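Local coordinates for protein laccase (Botrytis aclada, PDB 3SQR) that is a multicopper oxidase that oxidises phenolic substrates such as hydroquinones while reducing dioxygen to water, and probably serves in lignin degradation, at residues 459-470 with 507-518. Numbering follows the deposited sequence.
Sequences FGIWHPIHLHGH and NGYLAIAFKLDN. With CU (copper (II) ion), chain E; CU (copper (II) ion), chain D.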
ATOM      1  N   PHE A 459       7.895  -1.779  21.826  1.00 29.57           N
ATOM      2  CA  PHE A 459       9.012  -1.804  20.878  1.00 29.06           C
ATOM      3  C   PHE A 459       9.190  -0.474  20.176  1.00 28.51           C
ATOM      4  O   PHE A 459      10.216  -0.203  19.569  1.00 29.15           O
ATOM      5  CB  PHE A 459       8.783  -2.888  19.850  1.00 28.44           C
ATOM      6  CG  PHE A 459       8.666  -4.245  20.423  1.00 28.02           C
ATOM      7  CD1 PHE A 459       9.614  -4.764  21.288  1.00 28.22           C
ATOM      8  CD2 PHE A 459       7.575  -5.040  20.087  1.00 31.10           C
ATOM      9  CE1 PHE A 459       9.491  -6.060  21.796  1.00 28.55           C
ATOM     10  CE2 PHE A 459       7.449  -6.324  20.616  1.00 30.46           C
ATOM     11  CZ  PHE A 459       8.402  -6.827  21.457  1.00 29.03           C
ATOM     12  N   GLY A 460       8.178   0.394  20.245  1.00 27.79           N
ATOM     13  CA  GLY A 460       8.350   1.674  19.658  1.00 28.34           C
ATOM     14  C   GLY A 460       8.544   1.651  18.123  1.00 28.98           C
ATOM     15  O   GLY A 460       9.099   2.597  17.565  1.00 30.26           O
ATOM     16  N   ILE A 461       8.009   0.624  17.461  1.00 27.68           N
ATOM     17  CA  ILE A 461       8.008   0.573  15.982  1.00 26.62           C
ATOM     18  C   ILE A 461       6.864   1.440  15.425  1.00 25.55           C
ATOM     19  O   ILE A 461       5.782   1.423  15.982  1.00 26.07           O
ATOM     20  CB  ILE A 461       7.860  -0.842  15.457  1.00 26.96           C
ATOM     21  CG1 ILE A 461       9.130  -1.705  15.773  1.00 27.03           C
ATOM     22  CG2 ILE A 461       7.644  -0.761  13.903  1.00 25.15           C
ATOM     23  CD1 ILE A 461       8.891  -3.221  15.831  1.00 25.81           C
ATOM     24  N   TRP A 462       7.104   2.200  14.355  1.00 25.30           N
ATOM     25  CA  TRP A 462       6.007   2.966  13.702  1.00 24.77           C
ATOM     26  C   TRP A 462       5.349   2.115  12.600  1.00 26.01           C
ATOM     27  O   TRP A 462       5.962   1.914  11.529  1.00 25.47           O
ATOM     28  CB  TRP A 462       6.564   4.269  13.103  1.00 25.19           C
ATOM     29  CG  TRP A 462       6.924   5.261  14.132  1.00 27.18           C
ATOM     30  CD1 TRP A 462       7.868   5.123  15.100  1.00 30.22           C
ATOM     31  CD2 TRP A 462       6.348   6.567  14.311  1.00 30.25           C
ATOM     32  NE1 TRP A 462       7.950   6.274  15.848  1.00 32.58           N
ATOM     33  CE2 TRP A 462       7.004   7.161  15.407  1.00 27.85           C
ATOM     34  CE3 TRP A 462       5.354   7.279  13.649  1.00 29.08           C
ATOM     35  CZ2 TRP A 462       6.691   8.441  15.865  1.00 30.66           C
ATOM     36  CZ3 TRP A 462       5.031   8.581  14.109  1.00 32.08           C
ATOM     37  CH2 TRP A 462       5.706   9.134  15.202  1.00 30.44           C
ATOM     38  N   HIS A 463       4.178   1.539  12.898  1.00 25.54           N
ATOM     39  CA  HIS A 463       3.528   0.523  12.076  1.00 24.99           C
ATOM     40  C   HIS A 463       2.621   1.192  11.051  1.00 23.43           C
ATOM     41  O   HIS A 463       1.737   1.958  11.431  1.00 23.35           O
ATOM     42  CB  HIS A 463       2.668  -0.453  12.900  1.00 25.25           C
ATOM     43  CG  HIS A 463       3.416  -1.153  13.987  1.00 26.68           C
ATOM     44  ND1 HIS A 463       4.000  -2.382  13.806  1.00 22.05           N
ATOM     45  CD2 HIS A 463       3.685  -0.788  15.271  1.00 26.64           C
ATOM     46  CE1 HIS A 463       4.624  -2.747  14.924  1.00 26.04           C
ATOM     47  NE2 HIS A 463       4.408  -1.815  15.837  1.00 24.39           N
ATOM     48  N   PRO A 464       2.882   0.969   9.745  1.00 22.68           N
ATOM     49  CA  PRO A 464       2.015   1.562   8.702  1.00 22.62           C
ATOM     50  C   PRO A 464       0.675   0.841   8.646  1.00 23.74           C
ATOM     51  O   PRO A 464       0.585  -0.319   8.218  1.00 24.93           O
ATOM     52  CB  PRO A 464       2.816   1.348   7.431  1.00 22.31           C
ATOM     53  CG  PRO A 464       3.625   0.058   7.732  1.00 22.85           C
ATOM     54  CD  PRO A 464       3.997   0.189   9.170  1.00 22.09           C
ATOM     55  N   ILE A 465      -0.361   1.495   9.145  1.00 23.24           N
ATOM     56  CA  ILE A 465      -1.631   0.770   9.304  1.00 21.97           C
ATOM     57  C   ILE A 465      -2.469   1.125   8.084  1.00 22.09           C
ATOM     58  O   ILE A 465      -2.664   2.322   7.763  1.00 22.14           O
ATOM     59  CB  ILE A 465      -2.380   1.271  10.571  1.00 21.41           C
ATOM     60  CG1 ILE A 465      -1.524   0.994  11.806  1.00 22.94           C
ATOM     61  CG2 ILE A 465      -3.800   0.662  10.639  1.00 22.95           C
ATOM     62  CD1 ILE A 465      -1.246  -0.487  12.028  1.00 26.18           C
ATOM     63  N   HIS A 466      -2.933   0.086   7.406  1.00 23.11           N
ATOM     64  CA  HIS A 466      -3.747   0.211   6.223  1.00 22.96           C
ATOM     65  C   HIS A 466      -5.156  -0.255   6.565  1.00 22.20           C
ATOM     66  O   HIS A 466      -5.330  -1.353   7.116  1.00 21.60           O
ATOM     67  CB  HIS A 466      -3.183  -0.706   5.140  1.00 25.08           C
ATOM     68  CG  HIS A 466      -4.042  -0.766   3.915  1.00 26.19           C
ATOM     69  ND1 HIS A 466      -4.151  -1.895   3.115  1.00 29.16           N
ATOM     70  CD2 HIS A 466      -4.752   0.203   3.311  1.00 28.92           C
ATOM     71  CE1 HIS A 466      -4.979  -1.621   2.128  1.00 26.42           C
ATOM     72  NE2 HIS A 466      -5.348  -0.356   2.226  1.00 30.42           N
ATOM     73  N   LEU A 467      -6.138   0.560   6.213  1.00 21.88           N
ATOM     74  CA  LEU A 467      -7.554   0.200   6.329  1.00 20.87           C
ATOM     75  C   LEU A 467      -8.141  -0.025   4.948  1.00 21.47           C
ATOM     76  O   LEU A 467      -8.029   0.807   4.096  1.00 22.24           O
ATOM     77  CB  LEU A 467      -8.346   1.350   6.972  1.00 20.44           C
ATOM     78  CG  LEU A 467      -9.894   1.156   7.035  1.00 22.19           C
ATOM     79  CD1 LEU A 467     -10.302  -0.073   7.811  1.00 20.87           C
ATOM     80  CD2 LEU A 467     -10.602   2.341   7.711  1.00 22.75           C
ATOM     81  N   HIS A 468      -8.810  -1.155   4.735  1.00 21.13           N
ATOM     82  CA  HIS A 468      -9.456  -1.463   3.483  1.00 20.39           C
ATOM     83  C   HIS A 468     -10.872  -0.836   3.464  1.00 20.76           C
ATOM     84  O   HIS A 468     -11.479  -0.606   4.519  1.00 21.50           O
ATOM     85  CB  HIS A 468      -9.549  -2.992   3.346  1.00 20.85           C
ATOM     86  CG  HIS A 468      -8.264  -3.655   3.055  1.00 19.19           C
ATOM     87  ND1 HIS A 468      -8.099  -4.507   1.980  1.00 20.10           N
ATOM     88  CD2 HIS A 468      -7.069  -3.607   3.680  1.00 19.59           C
ATOM     89  CE1 HIS A 468      -6.844  -4.909   1.943  1.00 20.70           C
ATOM     90  NE2 HIS A 468      -6.212  -4.402   2.970  1.00 21.37           N
ATOM     91  N   GLY A 469     -11.396  -0.662   2.295  1.00 20.56           N
ATOM     92  CA  GLY A 469     -12.795  -0.186   2.082  1.00 19.98           C
ATOM     93  C   GLY A 469     -13.127   1.244   2.450  1.00 22.09           C
ATOM     94  O   GLY A 469     -14.231   1.701   2.249  1.00 22.65           O
ATOM     95  N   HIS A 470     -12.151   2.005   2.923  1.00 20.13           N
ATOM     96  CA  HIS A 470     -12.340   3.354   3.406  1.00 21.69           C
ATOM     97  C   HIS A 470     -11.090   4.164   3.317  1.00 20.81           C
ATOM     98  O   HIS A 470     -10.004   3.659   3.633  1.00 20.81           O
ATOM     99  CB  HIS A 470     -12.701   3.434   4.894  1.00 20.79           C
ATOM    100  CG  HIS A 470     -13.925   2.676   5.244  1.00 23.24           C
ATOM    101  ND1 HIS A 470     -15.145   3.283   5.318  1.00 23.59           N
ATOM    102  CD2 HIS A 470     -14.140   1.355   5.493  1.00 25.14           C
ATOM    103  CE1 HIS A 470     -16.062   2.392   5.633  1.00 26.42           C
ATOM    104  NE2 HIS A 470     -15.487   1.213   5.740  1.00 26.27           N
ATOM    105  N   ASN A 507       5.071   3.276  20.384  1.00 24.25           N
ATOM    106  CA  ASN A 507       4.639   3.456  21.794  1.00 24.79           C
ATOM    107  C   ASN A 507       3.540   4.487  21.941  1.00 24.71           C
ATOM    108  O   ASN A 507       3.275   4.957  23.060  1.00 24.02           O
ATOM    109  CB  ASN A 507       5.849   3.831  22.660  1.00 24.77           C
ATOM    110  CG  ASN A 507       6.886   2.724  22.695  1.00 24.42           C
ATOM    111  OD1 ASN A 507       6.546   1.548  22.753  1.00 26.74           O
ATOM    112  ND2 ASN A 507       8.169   3.089  22.669  1.00 26.64           N
ATOM    113  N   GLY A 508       2.846   4.766  20.851  1.00 23.98           N
ATOM    114  CA  GLY A 508       1.783   5.744  20.866  1.00 24.55           C
ATOM    115  C   GLY A 508       0.469   5.191  20.409  1.00 23.51           C
ATOM    116  O   GLY A 508       0.172   4.025  20.618  1.00 25.52           O
ATOM    117  N   TYR A 509      -0.361   6.062  19.865  1.00 24.65           N
ATOM    118  CA  TYR A 509      -1.644   5.610  19.318  1.00 25.69           C
ATOM    119  C   TYR A 509      -2.021   6.373  18.058  1.00 25.01           C
ATOM    120  O   TYR A 509      -1.593   7.479  17.781  1.00 26.10           O
ATOM    121  CB  TYR A 509      -2.739   5.690  20.398  1.00 26.01           C
ATOM    122  CG  TYR A 509      -3.048   7.085  20.818  1.00 26.91           C
ATOM    123  CD1 TYR A 509      -2.373   7.695  21.868  1.00 29.56           C
ATOM    124  CD2 TYR A 509      -4.084   7.803  20.193  1.00 28.05           C
ATOM    125  CE1 TYR A 509      -2.672   8.986  22.238  1.00 29.90           C
ATOM    126  CE2 TYR A 509      -4.378   9.076  20.558  1.00 31.04           C
ATOM    127  CZ  TYR A 509      -3.675   9.663  21.587  1.00 31.97           C
ATOM    128  OH  TYR A 509      -4.037  10.941  21.942  1.00 31.04           O
ATOM    129  N   LEU A 510      -2.848   5.710  17.271  1.00 26.17           N
ATOM    130  CA  LEU A 510      -3.397   6.258  16.081  1.00 24.04           C
ATOM    131  C   LEU A 510      -4.907   6.156  16.218  1.00 23.16           C
ATOM    132  O   LEU A 510      -5.424   5.079  16.488  1.00 23.86           O
ATOM    133  CB  LEU A 510      -2.896   5.437  14.907  1.00 23.24           C
ATOM    134  CG  LEU A 510      -3.543   5.737  13.569  1.00 23.25           C
ATOM    135  CD1 LEU A 510      -3.165   7.177  13.065  1.00 23.03           C
ATOM    136  CD2 LEU A 510      -3.202   4.649  12.526  1.00 23.37           C
ATOM    137  N   ALA A 511      -5.557   7.305  16.066  1.00 24.44           N
ATOM    138  CA  ALA A 511      -7.003   7.371  16.123  1.00 24.66           C
ATOM    139  C   ALA A 511      -7.454   7.764  14.725  1.00 23.40           C
ATOM    140  O   ALA A 511      -7.171   8.858  14.256  1.00 24.72           O
ATOM    141  CB  ALA A 511      -7.460   8.414  17.190  1.00 23.60           C
ATOM    142  N   ILE A 512      -8.145   6.827  14.078  1.00 24.76           N
ATOM    143  CA  ILE A 512      -8.629   6.999  12.714  1.00 24.70           C
ATOM    144  C   ILE A 512     -10.131   6.889  12.698  1.00 24.47           C
ATOM    145  O   ILE A 512     -10.693   5.971  13.264  1.00 28.71           O
ATOM    146  CB  ILE A 512      -7.985   5.964  11.732  1.00 25.08           C
ATOM    147  CG1 ILE A 512      -8.201   4.541  12.164  1.00 26.87           C
ATOM    148  CG2 ILE A 512      -6.497   6.282  11.489  1.00 26.97           C
ATOM    149  CD1 ILE A 512      -7.896   3.530  11.046  1.00 28.58           C
ATOM    150  N   ALA A 513     -10.763   7.825  12.043  1.00 25.74           N
ATOM    151  CA  ALA A 513     -12.209   7.856  11.893  1.00 24.96           C
ATOM    152  C   ALA A 513     -12.604   7.479  10.475  1.00 25.05           C
ATOM    153  O   ALA A 513     -11.934   7.839   9.505  1.00 22.50           O
ATOM    154  CB  ALA A 513     -12.716   9.283  12.203  1.00 24.11           C
ATOM    155  N   PHE A 514     -13.715   6.770  10.347  1.00 25.86           N
ATOM    156  CA  PHE A 514     -14.337   6.595   9.038  1.00 26.00           C
ATOM    157  C   PHE A 514     -15.834   6.412   9.218  1.00 26.30           C
ATOM    158  O   PHE A 514     -16.293   6.190  10.328  1.00 27.11           O
ATOM    159  CB  PHE A 514     -13.707   5.411   8.305  1.00 26.43           C
ATOM    160  CG  PHE A 514     -13.755   4.121   9.065  1.00 25.79           C
ATOM    161  CD1 PHE A 514     -12.738   3.766   9.944  1.00 23.68           C
ATOM    162  CD2 PHE A 514     -14.802   3.198   8.866  1.00 27.97           C
ATOM    163  CE1 PHE A 514     -12.775   2.643  10.632  1.00 26.02           C
ATOM    164  CE2 PHE A 514     -14.791   2.007   9.531  1.00 27.21           C
ATOM    165  CZ  PHE A 514     -13.770   1.716  10.398  1.00 27.74           C
ATOM    166  N   LYS A 515     -16.572   6.710   8.155  1.00 26.09           N
ATOM    167  CA  LYS A 515     -18.022   6.679   8.158  1.00 26.93           C
ATOM    168  C   LYS A 515     -18.524   5.312   7.794  1.00 27.42           C
ATOM    169  O   LYS A 515     -17.936   4.594   6.940  1.00 26.76           O
ATOM    170  CB  LYS A 515     -18.529   7.707   7.169  1.00 28.23           C
ATOM    171  CG  LYS A 515     -20.005   8.001   7.369  1.00 29.72           C
ATOM    172  CD  LYS A 515     -20.432   9.148   6.588  1.00 35.14           C
ATOM    173  CE  LYS A 515     -21.923   9.377   6.842  1.00 37.31           C
ATOM    174  NZ  LYS A 515     -22.400  10.405   5.901  1.00 39.11           N
ATOM    175  N   LEU A 516     -19.641   4.927   8.417  1.00 26.69           N
ATOM    176  CA  LEU A 516     -20.289   3.691   8.085  1.00 27.46           C
ATOM    177  C   LEU A 516     -20.984   3.850   6.752  1.00 27.68           C
ATOM    178  O   LEU A 516     -22.167   4.172   6.680  1.00 27.12           O
ATOM    179  CB  LEU A 516     -21.260   3.304   9.240  1.00 28.34           C
ATOM    180  CG  LEU A 516     -20.577   2.600  10.418  1.00 32.28           C
ATOM    181  CD1 LEU A 516     -19.303   3.219  10.777  1.00 37.32           C
ATOM    182  CD2 LEU A 516     -21.525   2.522  11.652  1.00 33.74           C
ATOM    183  N   ASP A 517     -20.222   3.649   5.664  1.00 25.37           N
ATOM    184  CA  ASP A 517     -20.698   3.995   4.338  1.00 24.49           C
ATOM    185  C   ASP A 517     -20.411   2.901   3.296  1.00 23.65           C
ATOM    186  O   ASP A 517     -20.638   3.085   2.096  1.00 24.32           O
ATOM    187  CB  ASP A 517     -20.094   5.344   3.901  1.00 25.20           C
ATOM    188  CG  ASP A 517     -18.581   5.286   3.746  1.00 26.83           C
ATOM    189  OD1 ASP A 517     -18.056   4.163   3.825  1.00 24.07           O
ATOM    190  OD2 ASP A 517     -17.968   6.356   3.598  1.00 27.46           O
ATOM    191  N   ASN A 518     -19.933   1.738   3.746  1.00 23.41           N
ATOM    192  CA  ASN A 518     -19.499   0.752   2.855  1.00 23.06           C
ATOM    193  C   ASN A 518     -19.637  -0.597   3.511  1.00 22.00           C
ATOM    194  O   ASN A 518     -18.696  -1.124   4.106  1.00 21.32           O
ATOM    195  CB  ASN A 518     -18.023   0.951   2.502  1.00 24.57           C
ATOM    196  CG  ASN A 518     -17.611   0.174   1.276  1.00 25.24           C
ATOM    197  OD1 ASN A 518     -18.409  -0.531   0.682  1.00 22.71           O
ATOM    198  ND2 ASN A 518     -16.347   0.341   0.863  1.00 22.74           N
TER
HETATM  199 CU    CU E 545      -4.241  -4.670   3.162  0.80 27.37          CU
HETATM  200 CU    CU D 544       4.015  -3.459  12.109  1.00 25.39          CU
HETATM  201  O   HOH W   1      -2.721  -4.167   1.821  1.00 31.17           O
HETATM  202  O   HOH W   2     -15.851   4.024   2.287  1.00 22.24           O
HETATM  203  O   HOH W   3     -15.665   6.204   5.158  1.00 28.65           O
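One face of the H470 imidazole is taken by F514, whose CD2 sits over the centre of the ring, with the two planes inclined at 45°. In the plane of the imidazole, water 3 meets H470 ND1 at 3.0 Å; K515 O lies at the edge, 3.2 Å from H470 CE1. H470 NE2 is hydrogen-bonded to E542, while D517 OD1 comes within 3.2 Å of H470 CE1, its carboxylate nearly coplanar with the ring. L467 CD2 makes a CH-pi contact over one face of F514, 3.4 Å from F514 CD1, and H470 approaches obliquely from the same side. F514 reaches both partners because its CG stands between the backbone N and the carbonyl carbon (chi1 56°); its flat ring offers a face to the methyl and CD2 to the imidazole. N518 ND2 donates to G469 O at 2.9 Å, nearly straight at 165° and onto a carbonyl lone pair, while water 2 ties that oxygen to D517 OD1. G469 has positive phi, which favours glycine at this turn. D517 also forms a salt bridge with R129. Further back, branched I465 sets CB against L510 CD2 at 4.0 Å, and I512 borders L467. H466, pointing away from strand 509-515, and H468, just past its strand, share a copper site with H170 and H525; H463 ND1 binds another copper with C526 and H531, consistent with type 1. The contact joins two sheets of a cupredoxin-type sandwich, strand 463-467 between 520-526 and 501-504, strand 509-515 between 448-455 and 472-478.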